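Cleavage stimulation factor 77 (PDB 2UY1) probably binds mRNA, as a nuclear, largely helical member of the Suppressor of forked family related to the cleavage stimulation factor subunit CstF-77. Local coordinates at residues Lys229-Ile240 against Leu248-Glu258. Numbering follows the deposited sequence.
Sequences KEKAKKVVERGI and LSLYYGLVMDE
Lys233 meets Tyr252 and the chain beyond it because its CG stands anti to the backbone N (chi1 -176°) and the rest of its side chain runs extended, carrying the ammonium across to 248-258. Lys229, one turn earlier, adopts the same shape, and together the two lysines illustrate how long side chains can tie off the C-terminal end of a neighbouring helix. NZ of Lys229 donates to Val255 O (2.9 Å), while NZ of Lys233 lies in the carbonyl plane of Met256 and donates to its O at 2.8 Å. The second ammonium is gripped twice, since Lys233 NZ also forms a salt bridge with Glu258 OE2 (2.6 Å), which it meets on the anti side and slightly out of the carboxylate plane. Val255 O belongs to the helix, and Met256 is where helical backbone angles are first left; here the negative end of the helix dipole would favour a positive charge.

Next to these polar ties, Tyr252 enters as a knob among Lys233, Val236, Glu237 and Ile240. Lys233 CG comes up at the edge of the Tyr252 ring, 3.7 Å from CE1 of Tyr252, and Ile240 CD1 rests against Tyr252 CB at the same separation. Tyr252 OH donates to Glu237 OE2, although the modelled separation of 2.4 Å is too short to be taken at face value; carboxylate and ring planes are 77° apart. The branches of Val236 divide the work: CG1 packs on Tyr252, whereas CG2 faces the edge of Tyr251, 3.7 Å from CE2 of Tyr251, and the methyl tip of Met256. Tyr251 OH is held by Glu221 and Ser220 of helix 213-225, which also touches Ala232 and Met256. Near the other end, Leu248 CD1 lies 3.6 Å from Gly239 C. Consecutive helices packed nearly antiparallel, at 151°, are characteristic of the TPR-like helical repeat architecture of the Suppressor of forked family.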
ATOM      1  N   LYS B 229     -17.055  37.827 -10.093  1.00 30.03           N
ATOM      2  CA  LYS B 229     -16.200  37.568  -8.941  1.00 31.04           C
ATOM      3  C   LYS B 229     -16.437  38.435  -7.700  1.00 31.57           C
ATOM      4  O   LYS B 229     -16.272  37.953  -6.587  1.00 31.62           O
ATOM      5  CB  LYS B 229     -14.723  37.617  -9.337  1.00 31.16           C
ATOM      6  CG  LYS B 229     -13.782  37.231  -8.208  1.00 30.51           C
ATOM      7  CD  LYS B 229     -12.434  36.759  -8.756  1.00 30.62           C
ATOM      8  CE  LYS B 229     -11.439  36.438  -7.670  1.00 29.66           C
ATOM      9  NZ  LYS B 229     -10.199  35.829  -8.303  1.00 32.16           N
ATOM     10  N   GLU B 230     -16.795  39.702  -7.881  1.00 32.07           N
ATOM     11  CA  GLU B 230     -17.229  40.530  -6.760  1.00 32.58           C
ATOM     12  C   GLU B 230     -18.453  39.916  -6.044  1.00 32.34           C
ATOM     13  O   GLU B 230     -18.481  39.852  -4.815  1.00 30.64           O
ATOM     14  CB  GLU B 230     -17.492  41.975  -7.217  1.00 33.31           C
ATOM     15  CG  GLU B 230     -16.227  42.812  -7.313  1.00 37.94           C
ATOM     16  CD  GLU B 230     -16.368  44.001  -8.279  1.00 47.33           C
ATOM     17  OE1 GLU B 230     -16.968  45.045  -7.891  1.00 49.83           O
ATOM     18  OE2 GLU B 230     -15.874  43.894  -9.427  1.00 47.14           O
ATOM     19  N   LYS B 231     -19.447  39.453  -6.812  1.00 31.58           N
ATOM     20  CA  LYS B 231     -20.592  38.732  -6.221  1.00 32.57           C
ATOM     21  C   LYS B 231     -20.123  37.428  -5.574  1.00 31.18           C
ATOM     22  O   LYS B 231     -20.588  37.074  -4.503  1.00 30.98           O
ATOM     23  CB  LYS B 231     -21.725  38.502  -7.249  1.00 32.89           C
ATOM     24  CG  LYS B 231     -23.061  37.999  -6.651  1.00 35.39           C
ATOM     25  CD  LYS B 231     -24.259  38.075  -7.648  1.00 35.83           C
ATOM     26  CE  LYS B 231     -25.401  37.098  -7.274  1.00 38.10           C
ATOM     27  NZ  LYS B 231     -25.609  36.808  -5.757  1.00 40.86           N
ATOM     28  N   ALA B 232     -19.161  36.741  -6.193  1.00 30.82           N
ATOM     29  CA  ALA B 232     -18.615  35.499  -5.608  1.00 30.57           C
ATOM     30  C   ALA B 232     -18.016  35.721  -4.211  1.00 30.11           C
ATOM     31  O   ALA B 232     -18.210  34.890  -3.306  1.00 28.47           O
ATOM     32  CB  ALA B 232     -17.564  34.877  -6.540  1.00 29.92           C
ATOM     33  N   LYS B 233     -17.279  36.834  -4.045  1.00 30.69           N
ATOM     34  CA  LYS B 233     -16.555  37.129  -2.783  1.00 30.50           C
ATOM     35  C   LYS B 233     -17.523  37.330  -1.656  1.00 31.37           C
ATOM     36  O   LYS B 233     -17.271  36.954  -0.523  1.00 31.42           O
ATOM     37  CB  LYS B 233     -15.689  38.396  -2.926  1.00 31.91           C
ATOM     38  CG  LYS B 233     -14.804  38.729  -1.678  1.00 29.57           C
ATOM     39  CD  LYS B 233     -13.642  39.654  -2.073  1.00 29.62           C
ATOM     40  CE  LYS B 233     -12.693  39.994  -0.931  1.00 28.29           C
ATOM     41  NZ  LYS B 233     -11.310  40.496  -1.406  1.00 23.49           N
ATOM     42  N   LYS B 234     -18.656  37.930  -1.986  1.00 31.69           N
ATOM     43  CA  LYS B 234     -19.694  38.172  -1.022  1.00 31.27           C
ATOM     44  C   LYS B 234     -20.354  36.869  -0.597  1.00 30.05           C
ATOM     45  O   LYS B 234     -20.634  36.689   0.594  1.00 28.75           O
ATOM     46  CB  LYS B 234     -20.704  39.219  -1.551  1.00 32.26           C
ATOM     47  CG  LYS B 234     -20.210  40.671  -1.350  1.00 34.87           C
ATOM     48  CD  LYS B 234     -19.852  41.428  -2.641  1.00 37.59           C
ATOM     49  CE  LYS B 234     -20.046  42.967  -2.480  1.00 37.52           C
ATOM     50  NZ  LYS B 234     -19.292  43.797  -3.524  1.00 40.12           N
ATOM     51  N   VAL B 235     -20.573  35.962  -1.564  1.00 29.12           N
ATOM     52  CA  VAL B 235     -21.145  34.592  -1.294  1.00 28.41           C
ATOM     53  C   VAL B 235     -20.224  33.786  -0.333  1.00 27.34           C
ATOM     54  O   VAL B 235     -20.711  33.054   0.521  1.00 27.60           O
ATOM     55  CB  VAL B 235     -21.374  33.762  -2.614  1.00 28.86           C
ATOM     56  CG1 VAL B 235     -21.835  32.326  -2.311  1.00 26.84           C
ATOM     57  CG2 VAL B 235     -22.391  34.425  -3.530  1.00 27.55           C
ATOM     58  N   VAL B 236     -18.908  33.944  -0.491  1.00 26.27           N
ATOM     59  CA  VAL B 236     -17.917  33.241   0.340  1.00 27.31           C
ATOM     60  C   VAL B 236     -17.888  33.786   1.753  1.00 27.52           C
ATOM     61  O   VAL B 236     -17.873  33.001   2.720  1.00 27.81           O
ATOM     62  CB  VAL B 236     -16.491  33.270  -0.221  1.00 26.70           C
ATOM     63  CG1 VAL B 236     -15.545  32.532   0.731  1.00 27.32           C
ATOM     64  CG2 VAL B 236     -16.435  32.625  -1.599  1.00 27.61           C
ATOM     65  N   GLU B 237     -17.859  35.123   1.866  1.00 27.42           N
ATOM     66  CA  GLU B 237     -17.958  35.822   3.172  1.00 27.70           C
ATOM     67  C   GLU B 237     -19.204  35.342   3.889  1.00 27.97           C
ATOM     68  O   GLU B 237     -19.186  35.008   5.059  1.00 27.27           O
ATOM     69  CB  GLU B 237     -18.026  37.329   2.944  1.00 27.67           C
ATOM     70  CG  GLU B 237     -16.672  37.912   2.645  1.00 25.66           C
ATOM     71  CD  GLU B 237     -16.663  39.255   1.957  1.00 29.18           C
ATOM     72  OE1 GLU B 237     -17.726  39.915   1.866  1.00 28.52           O
ATOM     73  OE2 GLU B 237     -15.556  39.674   1.520  1.00 28.99           O
ATOM     74  N   ARG B 238     -20.298  35.243   3.151  1.00 28.73           N
ATOM     75  CA  ARG B 238     -21.514  34.766   3.739  1.00 29.19           C
ATOM     76  C   ARG B 238     -21.359  33.325   4.150  1.00 29.70           C
ATOM     77  O   ARG B 238     -21.761  32.966   5.247  1.00 30.30           O
ATOM     78  CB  ARG B 238     -22.630  34.925   2.726  1.00 31.32           C
ATOM     79  CG  ARG B 238     -23.929  34.389   3.167  1.00 34.25           C
ATOM     80  CD  ARG B 238     -24.949  34.943   2.226  1.00 40.84           C
ATOM     81  NE  ARG B 238     -25.948  33.921   1.963  1.00 46.78           N
ATOM     82  CZ  ARG B 238     -26.600  33.793   0.813  1.00 47.70           C
ATOM     83  NH1 ARG B 238     -26.372  34.637  -0.202  1.00 47.45           N
ATOM     84  NH2 ARG B 238     -27.480  32.810   0.691  1.00 48.88           N
ATOM     85  N   GLY B 239     -20.761  32.482   3.277  1.00 28.43           N
ATOM     86  CA  GLY B 239     -20.553  31.109   3.613  1.00 25.49           C
ATOM     87  C   GLY B 239     -19.704  30.948   4.851  1.00 24.66           C
ATOM     88  O   GLY B 239     -19.931  30.061   5.653  1.00 22.19           O
ATOM     89  N   ILE B 240     -18.726  31.815   5.002  1.00 26.50           N
ATOM     90  CA  ILE B 240     -17.836  31.803   6.180  1.00 29.16           C
ATOM     91  C   ILE B 240     -18.579  32.148   7.506  1.00 32.15           C
ATOM     92  O   ILE B 240     -18.224  31.657   8.604  1.00 32.67           O
ATOM     93  CB  ILE B 240     -16.665  32.757   5.957  1.00 29.22           C
ATOM     94  CG1 ILE B 240     -15.652  32.099   5.032  1.00 27.96           C
ATOM     95  CG2 ILE B 240     -15.932  33.066   7.269  1.00 29.72           C
ATOM     96  CD1 ILE B 240     -14.607  33.032   4.517  1.00 27.51           C
ATOM     97  N   LEU B 248     -13.382  27.105   3.425  1.00 24.51           N
ATOM     98  CA  LEU B 248     -13.882  28.337   2.803  1.00 25.26           C
ATOM     99  C   LEU B 248     -13.034  29.532   3.133  1.00 24.99           C
ATOM    100  O   LEU B 248     -12.976  30.452   2.340  1.00 25.71           O
ATOM    101  CB  LEU B 248     -15.369  28.626   3.175  1.00 25.08           C
ATOM    102  CG  LEU B 248     -16.493  28.037   2.339  1.00 24.43           C
ATOM    103  CD1 LEU B 248     -17.811  28.632   2.822  1.00 29.73           C
ATOM    104  CD2 LEU B 248     -16.375  28.304   0.866  1.00 22.40           C
ATOM    105  N   SER B 249     -12.365  29.526   4.294  1.00 25.81           N
ATOM    106  CA  SER B 249     -11.409  30.601   4.625  1.00 25.57           C
ATOM    107  C   SER B 249     -10.129  30.518   3.815  1.00 25.46           C
ATOM    108  O   SER B 249      -9.572  31.559   3.428  1.00 25.51           O
ATOM    109  CB  SER B 249     -11.111  30.640   6.129  1.00 26.32           C
ATOM    110  OG  SER B 249     -12.333  30.860   6.872  1.00 29.26           O
ATOM    111  N   LEU B 250      -9.646  29.289   3.584  1.00 23.17           N
ATOM    112  CA  LEU B 250      -8.475  29.062   2.743  1.00 21.36           C
ATOM    113  C   LEU B 250      -8.699  29.459   1.286  1.00 20.51           C
ATOM    114  O   LEU B 250      -7.822  30.082   0.643  1.00 19.39           O
ATOM    115  CB  LEU B 250      -7.988  27.589   2.857  1.00 21.98           C
ATOM    116  CG  LEU B 250      -7.516  27.063   4.218  1.00 20.68           C
ATOM    117  CD1 LEU B 250      -6.767  25.741   4.059  1.00 21.13           C
ATOM    118  CD2 LEU B 250      -6.608  28.030   4.921  1.00 15.27           C
ATOM    119  N   TYR B 251      -9.871  29.081   0.763  1.00 18.52           N
ATOM    120  CA  TYR B 251     -10.320  29.505  -0.538  1.00 18.93           C
ATOM    121  C   TYR B 251     -10.540  31.046  -0.633  1.00 18.71           C
ATOM    122  O   TYR B 251     -10.116  31.713  -1.569  1.00 17.95           O
ATOM    123  CB  TYR B 251     -11.606  28.758  -0.815  1.00 18.74           C
ATOM    124  CG  TYR B 251     -12.351  29.117  -2.089  1.00 20.06           C
ATOM    125  CD1 TYR B 251     -12.023  28.484  -3.313  1.00 20.80           C
ATOM    126  CD2 TYR B 251     -13.426  30.009  -2.076  1.00 17.16           C
ATOM    127  CE1 TYR B 251     -12.725  28.770  -4.492  1.00 19.88           C
ATOM    128  CE2 TYR B 251     -14.139  30.297  -3.298  1.00 18.97           C
ATOM    129  CZ  TYR B 251     -13.782  29.666  -4.474  1.00 17.67           C
ATOM    130  OH  TYR B 251     -14.469  29.921  -5.651  1.00 21.07           O
ATOM    131  N   TYR B 252     -11.225  31.603   0.343  1.00 20.80           N
ATOM    132  CA  TYR B 252     -11.274  33.082   0.505  1.00 20.70           C
ATOM    133  C   TYR B 252      -9.872  33.731   0.515  1.00 21.15           C
ATOM    134  O   TYR B 252      -9.594  34.585  -0.281  1.00 21.01           O
ATOM    135  CB  TYR B 252     -12.047  33.395   1.808  1.00 22.66           C
ATOM    136  CG  TYR B 252     -12.441  34.882   2.000  1.00 25.69           C
ATOM    137  CD1 TYR B 252     -13.342  35.510   1.134  1.00 25.02           C
ATOM    138  CD2 TYR B 252     -11.931  35.622   3.079  1.00 27.05           C
ATOM    139  CE1 TYR B 252     -13.688  36.885   1.319  1.00 27.29           C
ATOM    140  CE2 TYR B 252     -12.268  36.975   3.281  1.00 26.14           C
ATOM    141  CZ  TYR B 252     -13.145  37.605   2.403  1.00 28.30           C
ATOM    142  OH  TYR B 252     -13.501  38.965   2.628  1.00 29.13           O
ATOM    143  N   GLY B 253      -8.946  33.285   1.349  1.00 21.12           N
ATOM    144  CA  GLY B 253      -7.639  33.945   1.365  1.00 20.10           C
ATOM    145  C   GLY B 253      -6.989  33.900  -0.010  1.00 21.21           C
ATOM    146  O   GLY B 253      -6.560  34.916  -0.552  1.00 18.86           O
ATOM    147  N   LEU B 254      -6.936  32.701  -0.597  1.00 20.27           N
ATOM    148  CA  LEU B 254      -6.206  32.543  -1.835  1.00 21.41           C
ATOM    149  C   LEU B 254      -6.921  33.086  -3.076  1.00 22.21           C
ATOM    150  O   LEU B 254      -6.291  33.713  -3.917  1.00 23.35           O
ATOM    151  CB  LEU B 254      -5.804  31.072  -2.053  1.00 22.35           C
ATOM    152  CG  LEU B 254      -4.876  30.781  -3.248  1.00 21.47           C
ATOM    153  CD1 LEU B 254      -3.517  31.496  -3.202  1.00 18.84           C
ATOM    154  CD2 LEU B 254      -4.732  29.225  -3.374  1.00 23.27           C
ATOM    155  N   VAL B 255      -8.184  32.760  -3.242  1.00 22.15           N
ATOM    156  CA  VAL B 255      -8.875  33.020  -4.522  1.00 23.45           C
ATOM    157  C   VAL B 255      -9.369  34.485  -4.557  1.00 24.51           C
ATOM    158  O   VAL B 255      -9.379  35.140  -5.614  1.00 24.05           O
ATOM    159  CB  VAL B 255     -10.063  32.039  -4.691  1.00 22.24           C
ATOM    160  CG1 VAL B 255     -11.114  32.520  -5.716  1.00 22.22           C
ATOM    161  CG2 VAL B 255      -9.556  30.622  -5.041  1.00 24.91           C
ATOM    162  N   MET B 256      -9.747  34.975  -3.383  1.00 26.15           N
ATOM    163  CA  MET B 256     -10.279  36.348  -3.245  1.00 27.19           C
ATOM    164  C   MET B 256      -9.263  37.353  -2.701  1.00 28.21           C
ATOM    165  O   MET B 256      -9.653  38.495  -2.417  1.00 29.46           O
ATOM    166  CB  MET B 256     -11.490  36.328  -2.332  1.00 26.23           C
ATOM    167  CG  MET B 256     -12.456  35.262  -2.681  1.00 26.56           C
ATOM    168  SD  MET B 256     -13.201  35.655  -4.229  1.00 25.74           S
ATOM    169  CE  MET B 256     -14.411  34.335  -4.401  1.00 27.25           C
ATOM    170  N   ASP B 257      -7.999  36.941  -2.565  1.00 27.71           N
ATOM    171  CA  ASP B 257      -6.861  37.809  -2.273  1.00 27.18           C
ATOM    172  C   ASP B 257      -6.979  38.537  -0.919  1.00 27.02           C
ATOM    173  O   ASP B 257      -6.844  39.767  -0.838  1.00 25.78           O
ATOM    174  CB  ASP B 257      -6.665  38.812  -3.418  1.00 29.34           C
ATOM    175  CG  ASP B 257      -5.310  39.510  -3.385  1.00 32.37           C
ATOM    176  OD1 ASP B 257      -4.449  39.094  -2.589  1.00 33.33           O
ATOM    177  OD2 ASP B 257      -5.114  40.501  -4.148  1.00 34.43           O
ATOM    178  N   GLU B 258      -7.152  37.754   0.145  1.00 25.98           N
ATOM    179  CA  GLU B 258      -7.317  38.311   1.508  1.00 25.32           C
ATOM    180  C   GLU B 258      -6.346  37.690   2.540  1.00 26.08           C
ATOM    181  O   GLU B 258      -6.751  36.769   3.293  1.00 26.09           O
ATOM    182  CB  GLU B 258      -8.750  38.119   1.961  1.00 25.73           C
ATOM    183  CG  GLU B 258      -9.772  38.954   1.233  1.00 23.86           C
ATOM    184  CD  GLU B 258      -9.691  40.466   1.574  1.00 26.71           C
ATOM    185  OE1 GLU B 258      -9.361  40.818   2.755  1.00 24.12           O
ATOM    186  OE2 GLU B 258      -9.956  41.269   0.650  1.00 23.95           O
TER